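Local coordinates for protein malate dehydrogenase (Naegleria fowleri, PDB 6UM4) that probably catalyses the reversible, nicotinamide-cofactor-dependent oxidation of malate to oxaloacetate, at residues 269-277 with 350-358. Residues are numbered along the deposited sequence; the frame is centred on the assembly and turned at random.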
ATOM      1  N   THR A 269       9.113  18.791   2.803  1.00 28.70           N
ATOM      2  CA  THR A 269      10.266  18.894   3.686  1.00 30.60           C
ATOM      3  C   THR A 269      10.610  20.329   4.067  1.00 34.21           C
ATOM      4  O   THR A 269      11.412  20.520   4.987  1.00 38.79           O
ATOM      5  CB  THR A 269      11.485  18.234   3.053  1.00 31.99           C
ATOM      6  OG1 THR A 269      11.711  18.793   1.751  1.00 42.84           O
ATOM      7  CG2 THR A 269      11.276  16.732   2.942  1.00 32.59           C
ATOM      8  N   ASP A 270      10.060  21.330   3.372  1.00 30.73           N
ATOM      9  CA  ASP A 270      10.268  22.728   3.754  1.00 33.00           C
ATOM     10  C   ASP A 270       9.504  23.128   5.021  1.00 31.54           C
ATOM     11  O   ASP A 270       9.847  24.143   5.642  1.00 33.56           O
ATOM     12  CB  ASP A 270       9.856  23.645   2.602  1.00 24.65           C
ATOM     13  CG  ASP A 270      10.697  23.433   1.343  1.00 33.16           C
ATOM     14  OD1 ASP A 270      11.900  23.120   1.460  1.00 36.26           O
ATOM     15  OD2 ASP A 270      10.149  23.589   0.232  1.00 30.83           O
ATOM     16  N   ILE A 271       8.485  22.362   5.411  1.00 27.87           N
ATOM     17  CA  ILE A 271       7.603  22.697   6.527  1.00 25.90           C
ATOM     18  C   ILE A 271       8.139  22.092   7.819  1.00 28.04           C
ATOM     19  O   ILE A 271       8.452  20.897   7.874  1.00 32.34           O
ATOM     20  CB  ILE A 271       6.176  22.200   6.245  1.00 23.74           C
ATOM     21  CG1 ILE A 271       5.734  22.666   4.868  1.00 22.46           C
ATOM     22  CG2 ILE A 271       5.201  22.682   7.295  1.00 24.80           C
ATOM     23  CD1 ILE A 271       4.399  22.080   4.439  1.00 27.40           C
ATOM     24  N   SER A 272       8.181  22.899   8.880  1.00 31.36           N
ATOM     25  CA  SER A 272       8.643  22.449  10.188  1.00 27.88           C
ATOM     26  C   SER A 272       7.692  22.958  11.253  1.00 25.47           C
ATOM     27  O   SER A 272       6.993  23.947  11.048  1.00 23.81           O
ATOM     28  CB  SER A 272      10.058  22.950  10.530  1.00 28.79           C
ATOM     29  OG  SER A 272      11.058  22.238   9.815  1.00 38.64           O
ATOM     30  N   ARG A 273       7.644  22.240  12.377  1.00 29.37           N
ATOM     31  CA  ARG A 273       6.965  22.697  13.584  1.00 24.97           C
ATOM     32  C   ARG A 273       5.467  22.924  13.355  1.00 23.84           C
ATOM     33  O   ARG A 273       4.934  24.026  13.541  1.00 27.92           O
ATOM     34  CB  ARG A 273       7.636  23.960  14.112  1.00 26.13           C
ATOM     35  CG  ARG A 273       9.093  23.759  14.444  1.00 35.23           C
ATOM     36  CD  ARG A 273       9.825  25.085  14.429  1.00 46.99           C
ATOM     37  NE  ARG A 273       9.272  25.998  15.423  1.00 53.32           N
ATOM     38  CZ  ARG A 273       9.784  26.158  16.638  1.00 60.29           C
ATOM     39  NH1 ARG A 273      10.850  25.451  16.994  1.00 60.81           N
ATOM     40  NH2 ARG A 273       9.236  27.012  17.500  1.00 60.83           N
ATOM     41  N   PHE A 274       4.796  21.857  12.927  1.00 21.41           N
ATOM     42  CA  PHE A 274       3.346  21.816  12.800  1.00 21.02           C
ATOM     43  C   PHE A 274       2.785  20.779  13.767  1.00 24.72           C
ATOM     44  O   PHE A 274       3.440  19.773  14.057  1.00 28.39           O
ATOM     45  CB  PHE A 274       2.924  21.468  11.347  1.00 22.33           C
ATOM     46  CG  PHE A 274       1.435  21.401  11.152  1.00 20.15           C
ATOM     47  CD1 PHE A 274       0.666  22.557  11.262  1.00 22.56           C
ATOM     48  CD2 PHE A 274       0.810  20.200  10.895  1.00 19.54           C
ATOM     49  CE1 PHE A 274      -0.710  22.510  11.102  1.00 20.39           C
ATOM     50  CE2 PHE A 274      -0.554  20.136  10.722  1.00 20.09           C
ATOM     51  CZ  PHE A 274      -1.321  21.291  10.826  1.00 19.79           C
ATOM     52  N   ALA A 275       1.566  21.013  14.258  1.00 24.52           N
ATOM     53  CA  ALA A 275       0.968  20.075  15.203  1.00 25.57           C
ATOM     54  C   ALA A 275      -0.553  20.193  15.208  1.00 20.00           C
ATOM     55  O   ALA A 275      -1.114  21.254  14.929  1.00 23.76           O
ATOM     56  CB  ALA A 275       1.504  20.300  16.619  1.00 32.15           C
ATOM     57  N   ILE A 276      -1.200  19.089  15.561  1.00 19.76           N
ATOM     58  CA  ILE A 276      -2.637  19.009  15.815  1.00 22.37           C
ATOM     59  C   ILE A 276      -2.845  18.881  17.326  1.00 19.94           C
ATOM     60  O   ILE A 276      -2.228  18.023  17.963  1.00 20.30           O
ATOM     61  CB  ILE A 276      -3.239  17.806  15.065  1.00 21.86           C
ATOM     62  CG1 ILE A 276      -2.902  17.889  13.571  1.00 25.52           C
ATOM     63  CG2 ILE A 276      -4.720  17.660  15.310  1.00 23.37           C
ATOM     64  CD1 ILE A 276      -3.568  19.042  12.829  1.00 19.10           C
ATOM     65  N   TRP A 277      -3.685  19.744  17.908  1.00 20.46           N
ATOM     66  CA  TRP A 277      -4.051  19.640  19.321  1.00 20.91           C
ATOM     67  C   TRP A 277      -5.464  19.083  19.466  1.00 20.87           C
ATOM     68  O   TRP A 277      -6.354  19.388  18.671  1.00 20.84           O
ATOM     69  CB  TRP A 277      -4.011  20.998  20.035  1.00 21.73           C
ATOM     70  CG  TRP A 277      -2.693  21.721  20.060  1.00 22.03           C
ATOM     71  CD1 TRP A 277      -2.169  22.501  19.067  1.00 22.03           C
ATOM     72  CD2 TRP A 277      -1.775  21.807  21.159  1.00 22.56           C
ATOM     73  NE1 TRP A 277      -0.954  23.004  19.449  1.00 22.48           N
ATOM     74  CE2 TRP A 277      -0.697  22.612  20.738  1.00 24.41           C
ATOM     75  CE3 TRP A 277      -1.750  21.266  22.445  1.00 26.17           C
ATOM     76  CZ2 TRP A 277       0.389  22.890  21.560  1.00 24.87           C
ATOM     77  CZ3 TRP A 277      -0.674  21.537  23.252  1.00 23.56           C
ATOM     78  CH2 TRP A 277       0.385  22.343  22.808  1.00 23.84           C
ATOM     79  N   ASN A 350      11.720  10.304  14.768  1.00 25.80           N
ATOM     80  CA  ASN A 350      11.541  11.284  13.699  1.00 24.84           C
ATOM     81  C   ASN A 350      11.970  12.630  14.265  1.00 30.18           C
ATOM     82  O   ASN A 350      11.524  13.007  15.354  1.00 27.69           O
ATOM     83  CB  ASN A 350      10.080  11.330  13.224  1.00 22.23           C
ATOM     84  CG  ASN A 350       9.863  12.231  12.005  1.00 28.00           C
ATOM     85  OD1 ASN A 350      10.682  13.095  11.679  1.00 32.12           O
ATOM     86  ND2 ASN A 350       8.710  12.068  11.369  1.00 23.38           N
ATOM     87  N   SER A 351      12.839  13.339  13.545  1.00 34.08           N
ATOM     88  CA  SER A 351      13.383  14.592  14.064  1.00 40.18           C
ATOM     89  C   SER A 351      12.382  15.742  14.026  1.00 34.23           C
ATOM     90  O   SER A 351      12.605  16.757  14.695  1.00 37.98           O
ATOM     91  CB  SER A 351      14.653  14.963  13.297  1.00 45.24           C
ATOM     92  OG  SER A 351      14.411  14.973  11.899  1.00 52.38           O
ATOM     93  N   GLU A 352      11.301  15.615  13.271  1.00 29.00           N
ATOM     94  CA  GLU A 352      10.313  16.675  13.155  1.00 31.72           C
ATOM     95  C   GLU A 352       9.220  16.490  14.193  1.00 30.77           C
ATOM     96  O   GLU A 352       8.979  15.383  14.676  1.00 30.87           O
ATOM     97  CB  GLU A 352       9.700  16.690  11.756  1.00 30.27           C
ATOM     98  CG  GLU A 352      10.715  16.995  10.667  1.00 38.02           C
ATOM     99  CD  GLU A 352      11.070  18.470  10.604  1.00 46.53           C
ATOM    100  OE1 GLU A 352      10.271  19.305  11.092  1.00 45.68           O
ATOM    101  OE2 GLU A 352      12.170  18.787  10.100  1.00 51.28           O
ATOM    102  N   TRP A 353       8.549  17.591  14.530  1.00 27.40           N
ATOM    103  CA  TRP A 353       7.337  17.478  15.326  1.00 26.03           C
ATOM    104  C   TRP A 353       6.348  16.575  14.609  1.00 22.93           C
ATOM    105  O   TRP A 353       6.096  16.736  13.410  1.00 22.28           O
ATOM    106  CB  TRP A 353       6.664  18.832  15.531  1.00 26.33           C
ATOM    107  CG  TRP A 353       7.409  19.856  16.286  1.00 24.67           C
ATOM    108  CD1 TRP A 353       8.713  19.820  16.672  1.00 23.22           C
ATOM    109  CD2 TRP A 353       6.893  21.126  16.710  1.00 24.68           C
ATOM    110  NE1 TRP A 353       9.041  20.995  17.321  1.00 24.56           N
ATOM    111  CE2 TRP A 353       7.937  21.808  17.354  1.00 25.06           C
ATOM    112  CE3 TRP A 353       5.644  21.748  16.605  1.00 24.65           C
ATOM    113  CZ2 TRP A 353       7.769  23.078  17.899  1.00 28.12           C
ATOM    114  CZ3 TRP A 353       5.484  23.016  17.146  1.00 23.20           C
ATOM    115  CH2 TRP A 353       6.539  23.664  17.777  1.00 24.17           C
ATOM    116  N   VAL A 354       5.752  15.647  15.346  1.00 23.34           N
ATOM    117  CA  VAL A 354       4.598  14.928  14.840  1.00 19.49           C
ATOM    118  C   VAL A 354       3.503  15.055  15.884  1.00 20.73           C
ATOM    119  O   VAL A 354       3.744  15.454  17.029  1.00 21.67           O
ATOM    120  CB  VAL A 354       4.913  13.445  14.507  1.00 19.26           C
ATOM    121  CG1 VAL A 354       5.980  13.375  13.431  1.00 25.50           C
ATOM    122  CG2 VAL A 354       5.354  12.675  15.757  1.00 20.10           C
ATOM    123  N   SER A 355       2.274  14.797  15.447  1.00 18.91           N
ATOM    124  CA  SER A 355       1.118  14.796  16.330  1.00 20.06           C
ATOM    125  C   SER A 355       0.758  13.365  16.698  1.00 19.77           C
ATOM    126  O   SER A 355       0.732  12.485  15.835  1.00 18.30           O
ATOM    127  CB  SER A 355      -0.084  15.488  15.687  1.00 19.53           C
ATOM    128  OG  SER A 355       0.181  16.854  15.393  1.00 21.36           O
ATOM    129  N   MET A 356       0.502  13.151  17.984  1.00 18.98           N
ATOM    130  CA  MET A 356      -0.020  11.924  18.563  1.00 18.92           C
ATOM    131  C   MET A 356      -0.999  12.320  19.657  1.00 21.31           C
ATOM    132  O   MET A 356      -0.755  13.295  20.371  1.00 23.59           O
ATOM    133  CB  MET A 356       1.102  11.063  19.177  1.00 19.95           C
ATOM    134  CG  MET A 356       2.173  10.579  18.163  1.00 26.62           C
ATOM    135  SD  MET A 356       3.601   9.805  18.980  1.00 31.03           S
ATOM    136  CE  MET A 356       2.955   8.173  19.366  1.00 35.55           C
ATOM    137  N   ALA A 357      -2.111  11.584  19.775  1.00 23.61           N
ATOM    138  CA  ALA A 357      -3.041  11.722  20.899  1.00 25.86           C
ATOM    139  C   ALA A 357      -2.553  10.850  22.050  1.00 27.54           C
ATOM    140  O   ALA A 357      -2.576   9.616  21.954  1.00 21.43           O
ATOM    141  CB  ALA A 357      -4.456  11.325  20.487  1.00 21.76           C
ATOM    142  N   ILE A 358      -2.151  11.479  23.150  1.00 21.35           N
ATOM    143  CA  ILE A 358      -1.407  10.784  24.201  1.00 21.19           C
ATOM    144  C   ILE A 358      -2.097  11.039  25.539  1.00 27.11           C
ATOM    145  O   ILE A 358      -2.894  11.983  25.670  1.00 22.04           O
ATOM    146  CB  ILE A 358       0.071  11.240  24.230  1.00 21.46           C
ATOM    147  CG1 ILE A 358       0.162  12.672  24.781  1.00 22.86           C
ATOM    148  CG2 ILE A 358       0.671  11.227  22.811  1.00 20.81           C
ATOM    149  CD1 ILE A 358       1.564  13.233  24.834  1.00 22.39           C
TER
HETATM  150  O   HOH W   1      11.324  19.240   7.464  1.00 43.07           O
HETATM  151  O   HOH W   2       5.978  19.036  12.047  1.00 31.10           O
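With CG anti to its carbonyl carbon (chi1 -64°), Trp353 turns its indole toward the loop at Arg273, whose own CG takes the same position and whose chain then bends at chi3. The result is a CH-pi contact: Arg273 CB stands 3.6 Å from the centroid of the six-membered ring of Trp353, almost exactly on its normal. Arg273 CA lies over the same ring nearer the rim, 3.4 Å from Trp353 CE3, and CG follows the indole at 3.7 Å from Trp353 CE2. Beyond the bend the guanidinium sets one face over Trp353 CZ2, but its plane is tilted 41° from the ring, which argues against a parallel stack; its NE is engaged by the carbonyl of Phe290.

Two residues on, Ser355 OG accepts a nearly straight hydrogen bond from Ile276 N at 2.6 Å (165° at the hydrogen). The same hydroxyl also bonds His253 ND1, so one buried oxygen links the strand segments 275-277 and 353-358 to helix 250-264. These segments run roughly parallel, 6.0 Å apart at closest approach, and belong to different antiparallel sheets of the C-terminal domain. Water bridges the gap as well: one molecule accepts from Phe274 N and lies 2.7 Å from Trp353 O, to which it can donate, although other acceptors compete for its protons. Ser272 OG lies 3.3 Å from Glu352 OE1, at most a weak hydrogen bond, since another acceptor competes for the hydroxyl proton. The chemistry thus implies a join between sheets made by an aromatic face, one serine hydroxyl and ordered water, in place of direct backbone pairing.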